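Local coordinates for heme-binding protein A / AI-2 binding protein A (Helicobacter pylori SS1, PDB 6OFQ) that binds the peptide STSA and probably serves as a periplasmic substrate-binding protein that delivers short peptides to an ABC transporter, at residues L291-F305 and G419-D431. Numbering follows the deposited sequence.
Sequences LLASWLSLNTQKKYF and GEHEMAFAGWMAD
Trp295 packs its indole against Ala426, its antiparallel hydrogen-bonded partner. Its CG stands between the backbone N and the carbonyl carbon (chi1 66°), which lays the ring across strand 423-429 with Ala426 CB over one face, a CH-pi contact 3.6 Å from the centroid of the five-membered ring. The far end of the indole abuts Trp428, whose CB lies in the ring plane, 3.8 Å from Trp295 CH2; Leu442 of helix 436-443 touches both side chains. Backbone hydrogen bonds run the length of the ladder, from Ala430 N with Leu291 O to Asn299 N with Glu422 O.

Beyond the strands, His421 O is gripped twice. Asn299 ND2 reaches it at 3.1 Å, nearly along the C=O axis, while Lys302 NZ sits above the carbonyl plane at 3.0 Å. The Lys302 chain is extended beyond CG, and its ammonium also meets Gly419 O in the carbonyl plane at 2.9 Å, tying the type I turn Asn299-Lys302 to Gly419 and the Schellman motif that closes the preceding helix. Asn299 OD1 accepts from Gln301 N at 3.0 Å, an Asx turn that helps fix the amide's rotation.

On the opposite sheet face from Trp295, Met423 crosses the Phe305 side chain at about a right angle: Met423 CG meets Phe305 CZ at 3.6 Å, and SD lies obliquely 4.8 Å from the ring centroid, a Met-aromatic contact. Strand 497-510 flanks 292-298 and strand 373-380 flanks 423-429, making this antiparallel pair an interior part of the mixed sheet in one lobe of a type II periplasmic binding protein.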
loop_
_atom_site.group_PDB
_atom_site.type_symbol
_atom_site.label_atom_id
_atom_site.label_comp_id
_atom_site.label_asym_id
_atom_site.label_seq_id
_atom_site.Cartn_x
_atom_site.Cartn_y
_atom_site.Cartn_z
ATOM N N LEU A 291 -3.569 9.584 4.032
ATOM C CA LEU A 291 -3.535 9.298 2.583
ATOM C C LEU A 291 -4.231 7.965 2.288
ATOM O O LEU A 291 -3.890 7.251 1.341
ATOM C CB LEU A 291 -2.144 9.303 1.982
ATOM C CG LEU A 291 -1.520 10.692 1.964
ATOM C CD1 LEU A 291 -0.038 10.632 1.695
ATOM C CD2 LEU A 291 -2.062 11.399 0.726
ATOM N N LEU A 292 -5.230 7.682 3.103
ATOM C CA LEU A 292 -5.928 6.391 3.136
ATOM C C LEU A 292 -7.333 6.472 2.596
ATOM O O LEU A 292 -8.059 7.441 2.829
ATOM C CB LEU A 292 -6.079 5.958 4.614
ATOM C CG LEU A 292 -4.784 5.821 5.416
ATOM C CD1 LEU A 292 -4.938 5.988 6.919
ATOM C CD2 LEU A 292 -4.275 4.418 5.123
ATOM N N ALA A 293 -7.797 5.409 1.945
ATOM C CA ALA A 293 -9.191 5.266 1.570
ATOM C C ALA A 293 -9.639 3.848 1.917
ATOM O O ALA A 293 -8.838 2.907 1.840
ATOM C CB ALA A 293 -9.440 5.548 0.098
ATOM N N SER A 294 -10.890 3.704 2.354
ATOM C CA SER A 294 -11.507 2.416 2.725
ATOM C C SER A 294 -12.887 2.358 2.092
ATOM O O SER A 294 -13.660 3.290 2.189
ATOM C CB SER A 294 -11.609 2.366 4.272
ATOM O OG SER A 294 -12.155 1.119 4.663
ATOM N N TRP A 295 -13.210 1.197 1.506
ATOM C CA TRP A 295 -14.447 1.093 0.681
ATOM C C TRP A 295 -14.920 -0.350 0.645
ATOM O O TRP A 295 -14.261 -1.227 1.196
ATOM C CB TRP A 295 -14.282 1.694 -0.726
ATOM C CG TRP A 295 -13.325 0.978 -1.622
ATOM C CD1 TRP A 295 -13.614 -0.022 -2.485
ATOM C CD2 TRP A 295 -11.912 1.150 -1.682
ATOM N NE1 TRP A 295 -12.481 -0.443 -3.138
ATOM C CE2 TRP A 295 -11.409 0.268 -2.673
ATOM C CE3 TRP A 295 -11.011 2.000 -1.053
ATOM C CZ2 TRP A 295 -10.061 0.199 -2.994
ATOM C CZ3 TRP A 295 -9.693 1.929 -1.366
ATOM C CH2 TRP A 295 -9.222 1.018 -2.310
ATOM N N LEU A 296 -16.058 -0.554 0.037
ATOM C CA LEU A 296 -16.544 -1.889 -0.186
ATOM C C LEU A 296 -16.361 -2.200 -1.670
ATOM O O LEU A 296 -16.938 -1.491 -2.518
ATOM C CB LEU A 296 -17.975 -1.951 0.306
ATOM C CG LEU A 296 -18.680 -3.303 0.250
ATOM C CD1 LEU A 296 -18.109 -4.290 1.268
ATOM C CD2 LEU A 296 -20.172 -3.133 0.507
ATOM N N SER A 297 -15.558 -3.194 -2.028
ATOM C CA SER A 297 -15.479 -3.719 -3.396
ATOM C C SER A 297 -16.796 -4.435 -3.716
ATOM O O SER A 297 -17.310 -5.125 -2.821
ATOM C CB SER A 297 -14.368 -4.784 -3.574
ATOM O OG SER A 297 -13.070 -4.226 -3.398
ATOM N N LEU A 298 -17.311 -4.218 -4.924
ATOM C CA LEU A 298 -18.458 -4.953 -5.466
ATOM C C LEU A 298 -17.933 -5.589 -6.737
ATOM O O LEU A 298 -17.392 -4.922 -7.616
ATOM C CB LEU A 298 -19.581 -3.993 -5.832
ATOM C CG LEU A 298 -20.149 -3.132 -4.702
ATOM C CD1 LEU A 298 -21.167 -2.129 -5.160
ATOM C CD2 LEU A 298 -20.704 -4.007 -3.569
ATOM N N ASN A 299 -18.105 -6.905 -6.858
ATOM C CA ASN A 299 -17.471 -7.632 -7.953
ATOM C C ASN A 299 -18.352 -7.499 -9.170
ATOM O O ASN A 299 -19.352 -8.227 -9.319
ATOM C CB ASN A 299 -17.195 -9.086 -7.610
ATOM C CG ASN A 299 -16.389 -9.791 -8.702
ATOM O OD1 ASN A 299 -16.499 -9.420 -9.894
ATOM N ND2 ASN A 299 -15.650 -10.819 -8.290
ATOM N N THR A 300 -18.042 -6.510 -9.984
ATOM C CA THR A 300 -18.882 -6.111 -11.115
ATOM C C THR A 300 -18.975 -7.181 -12.230
ATOM O O THR A 300 -19.767 -6.953 -13.167
ATOM C CB THR A 300 -18.537 -4.746 -11.738
ATOM O OG1 THR A 300 -17.256 -4.828 -12.395
ATOM C CG2 THR A 300 -18.554 -3.643 -10.701
ATOM N N GLN A 301 -18.212 -8.252 -12.129
ATOM C CA GLN A 301 -18.374 -9.319 -13.127
ATOM C C GLN A 301 -19.350 -10.367 -12.693
ATOM O O GLN A 301 -19.525 -11.319 -13.456
ATOM C CB GLN A 301 -17.016 -9.920 -13.488
ATOM C CG GLN A 301 -16.033 -8.847 -13.928
ATOM C CD GLN A 301 -16.485 -8.053 -15.154
ATOM O OE1 GLN A 301 -16.976 -8.633 -16.149
ATOM N NE2 GLN A 301 -16.313 -6.725 -15.116
ATOM N N LYS A 302 -19.852 -10.279 -11.466
ATOM C CA LYS A 302 -20.720 -11.324 -10.933
ATOM C C LYS A 302 -22.169 -10.883 -10.963
ATOM O O LYS A 302 -22.502 -9.720 -11.124
ATOM C CB LYS A 302 -20.308 -11.714 -9.517
ATOM C CG LYS A 302 -19.018 -12.506 -9.531
ATOM C CD LYS A 302 -18.627 -12.994 -8.150
ATOM C CE LYS A 302 -17.444 -13.922 -8.257
ATOM N NZ LYS A 302 -16.932 -14.342 -6.944
ATOM N N LYS A 303 -23.052 -11.882 -10.858
ATOM C CA LYS A 303 -24.484 -11.686 -10.757
ATOM C C LYS A 303 -24.848 -10.632 -9.733
ATOM O O LYS A 303 -24.194 -10.533 -8.719
ATOM C CB LYS A 303 -25.222 -13.016 -10.470
ATOM C CG LYS A 303 -26.745 -12.904 -10.390
ATOM C CD LYS A 303 -27.317 -14.320 -10.201
ATOM C CE LYS A 303 -28.828 -14.279 -10.417
ATOM N NZ LYS A 303 -29.443 -15.562 -9.965
ATOM N N TYR A 304 -25.833 -9.801 -10.024
ATOM C CA TYR A 304 -26.351 -8.737 -9.178
ATOM C C TYR A 304 -25.462 -7.488 -9.303
ATOM O O TYR A 304 -25.909 -6.390 -9.671
ATOM C CB TYR A 304 -26.574 -9.091 -7.704
ATOM C CG TYR A 304 -27.325 -10.400 -7.531
ATOM C CD1 TYR A 304 -28.631 -10.496 -7.977
ATOM C CD2 TYR A 304 -26.730 -11.494 -6.929
ATOM C CE1 TYR A 304 -29.344 -11.671 -7.760
ATOM C CE2 TYR A 304 -27.422 -12.687 -6.724
ATOM C CZ TYR A 304 -28.723 -12.742 -7.183
ATOM O OH TYR A 304 -29.417 -13.952 -6.987
ATOM N N PHE A 305 -24.186 -7.682 -9.003
ATOM C CA PHE A 305 -23.255 -6.543 -8.962
ATOM C C PHE A 305 -22.817 -6.044 -10.344
ATOM O O PHE A 305 -22.241 -4.964 -10.441
ATOM C CB PHE A 305 -22.041 -6.936 -8.127
ATOM C CG PHE A 305 -22.410 -7.383 -6.746
ATOM C CD1 PHE A 305 -22.830 -6.451 -5.814
ATOM C CD2 PHE A 305 -22.417 -8.721 -6.407
ATOM C CE1 PHE A 305 -23.293 -6.862 -4.576
ATOM C CE2 PHE A 305 -22.877 -9.129 -5.185
ATOM C CZ PHE A 305 -23.326 -8.221 -4.258
ATOM N N GLY A 419 -10.582 -12.905 -7.173
ATOM C CA GLY A 419 -11.965 -12.637 -7.495
ATOM C C GLY A 419 -12.982 -13.528 -6.798
ATOM O O GLY A 419 -14.108 -13.617 -7.298
ATOM N N GLU A 420 -12.615 -14.154 -5.682
ATOM C CA GLU A 420 -13.529 -15.082 -5.040
ATOM C C GLU A 420 -14.728 -14.395 -4.404
ATOM O O GLU A 420 -15.804 -14.989 -4.212
ATOM C CB GLU A 420 -12.797 -15.948 -4.010
ATOM C CG GLU A 420 -11.829 -16.879 -4.685
ATOM C CD GLU A 420 -11.116 -17.819 -3.746
ATOM O OE1 GLU A 420 -11.511 -17.932 -2.578
ATOM O OE2 GLU A 420 -10.121 -18.421 -4.178
ATOM N N HIS A 421 -14.540 -13.124 -4.009
ATOM C CA HIS A 421 -15.589 -12.422 -3.282
ATOM C C HIS A 421 -16.685 -11.948 -4.223
ATOM O O HIS A 421 -16.485 -11.761 -5.429
ATOM C CB HIS A 421 -14.990 -11.172 -2.633
ATOM C CG HIS A 421 -14.279 -10.261 -3.568
ATOM N ND1 HIS A 421 -13.101 -10.644 -4.170
ATOM C CD2 HIS A 421 -14.619 -9.053 -4.090
ATOM C CE1 HIS A 421 -12.723 -9.697 -5.003
ATOM N NE2 HIS A 421 -13.597 -8.722 -4.958
ATOM N N GLU A 422 -17.804 -11.599 -3.591
ATOM C CA GLU A 422 -18.904 -10.830 -4.200
ATOM C C GLU A 422 -18.747 -9.403 -3.716
ATOM O O GLU A 422 -18.666 -8.470 -4.509
ATOM C CB GLU A 422 -20.275 -11.436 -3.865
ATOM C CG GLU A 422 -20.531 -12.818 -4.457
ATOM C CD GLU A 422 -21.897 -13.275 -4.007
ATOM O OE1 GLU A 422 -22.966 -12.752 -4.377
ATOM O OE2 GLU A 422 -21.873 -14.203 -3.207
ATOM N N MET A 423 -18.849 -9.199 -2.414
ATOM C CA MET A 423 -18.486 -7.948 -1.743
ATOM C C MET A 423 -17.294 -8.195 -0.800
ATOM O O MET A 423 -17.148 -9.288 -0.217
ATOM C CB MET A 423 -19.673 -7.446 -0.930
ATOM C CG MET A 423 -20.959 -7.370 -1.728
ATOM S SD MET A 423 -22.304 -6.508 -0.902
ATOM C CE MET A 423 -22.328 -7.372 0.626
ATOM N N ALA A 424 -16.454 -7.184 -0.598
ATOM C CA ALA A 424 -15.333 -7.352 0.330
ATOM C C ALA A 424 -14.885 -5.949 0.761
ATOM O O ALA A 424 -14.949 -5.021 -0.048
ATOM C CB ALA A 424 -14.195 -8.055 -0.388
ATOM N N PHE A 425 -14.441 -5.820 1.989
ATOM C CA PHE A 425 -13.758 -4.578 2.368
ATOM C C PHE A 425 -12.430 -4.432 1.629
ATOM O O PHE A 425 -11.727 -5.424 1.415
ATOM C CB PHE A 425 -13.545 -4.541 3.878
ATOM C CG PHE A 425 -14.795 -4.375 4.687
ATOM C CD1 PHE A 425 -15.454 -3.187 4.783
ATOM C CD2 PHE A 425 -15.384 -5.448 5.266
ATOM C CE1 PHE A 425 -16.575 -3.015 5.572
ATOM C CE2 PHE A 425 -16.525 -5.322 6.029
ATOM C CZ PHE A 425 -17.134 -4.116 6.144
ATOM N N ALA A 426 -12.124 -3.184 1.271
ATOM C CA ALA A 426 -10.886 -2.927 0.569
ATOM C C ALA A 426 -10.329 -1.645 1.168
ATOM O O ALA A 426 -11.071 -0.775 1.650
ATOM C CB ALA A 426 -11.182 -2.667 -0.900
ATOM N N GLY A 427 -9.033 -1.459 1.115
ATOM C CA GLY A 427 -8.394 -0.228 1.565
ATOM C C GLY A 427 -7.088 -0.065 0.815
ATOM O O GLY A 427 -6.387 -1.003 0.398
ATOM N N TRP A 428 -6.670 1.193 0.790
ATOM C CA TRP A 428 -5.417 1.582 0.150
ATOM C C TRP A 428 -4.784 2.768 0.849
ATOM O O TRP A 428 -5.472 3.751 1.236
ATOM C CB TRP A 428 -5.650 2.015 -1.287
ATOM C CG TRP A 428 -4.449 2.153 -2.165
ATOM C CD1 TRP A 428 -3.920 3.317 -2.673
ATOM C CD2 TRP A 428 -3.730 1.090 -2.764
ATOM N NE1 TRP A 428 -2.918 3.031 -3.554
ATOM C CE2 TRP A 428 -2.777 1.661 -3.622
ATOM C CE3 TRP A 428 -3.782 -0.310 -2.633
ATOM C CZ2 TRP A 428 -1.874 0.896 -4.327
ATOM C CZ3 TRP A 428 -2.907 -1.050 -3.368
ATOM C CH2 TRP A 428 -1.992 -0.454 -4.230
ATOM N N MET A 429 -3.502 2.683 1.062
ATOM C CA MET A 429 -2.657 3.804 1.487
ATOM C C MET A 429 -1.861 4.215 0.261
ATOM O O MET A 429 -1.210 3.394 -0.404
ATOM C CB MET A 429 -1.685 3.268 2.533
ATOM C CG MET A 429 -0.536 4.189 2.877
ATOM S SD MET A 429 -1.100 5.772 3.561
ATOM C CE MET A 429 0.429 6.734 3.525
ATOM N N ALA A 430 -1.906 5.512 -0.058
ATOM C CA ALA A 430 -1.076 6.043 -1.138
ATOM C C ALA A 430 0.349 5.577 -1.036
ATOM O O ALA A 430 0.987 5.728 0.003
ATOM C CB ALA A 430 -1.111 7.556 -1.169
ATOM N N ASP A 431 0.886 5.139 -2.178
ATOM C CA ASP A 431 2.316 4.940 -2.321
ATOM C C ASP A 431 3.055 6.207 -2.710
ATOM O O ASP A 431 4.235 6.347 -2.422
ATOM C CB ASP A 431 2.644 3.828 -3.344
ATOM C CG ASP A 431 1.890 2.545 -3.010
ATOM O OD1 ASP A 431 2.088 2.021 -1.863
ATOM O OD2 ASP A 431 1.092 2.100 -3.878
HETATM O O HOH W 1 -22.857 -12.460 -7.150
#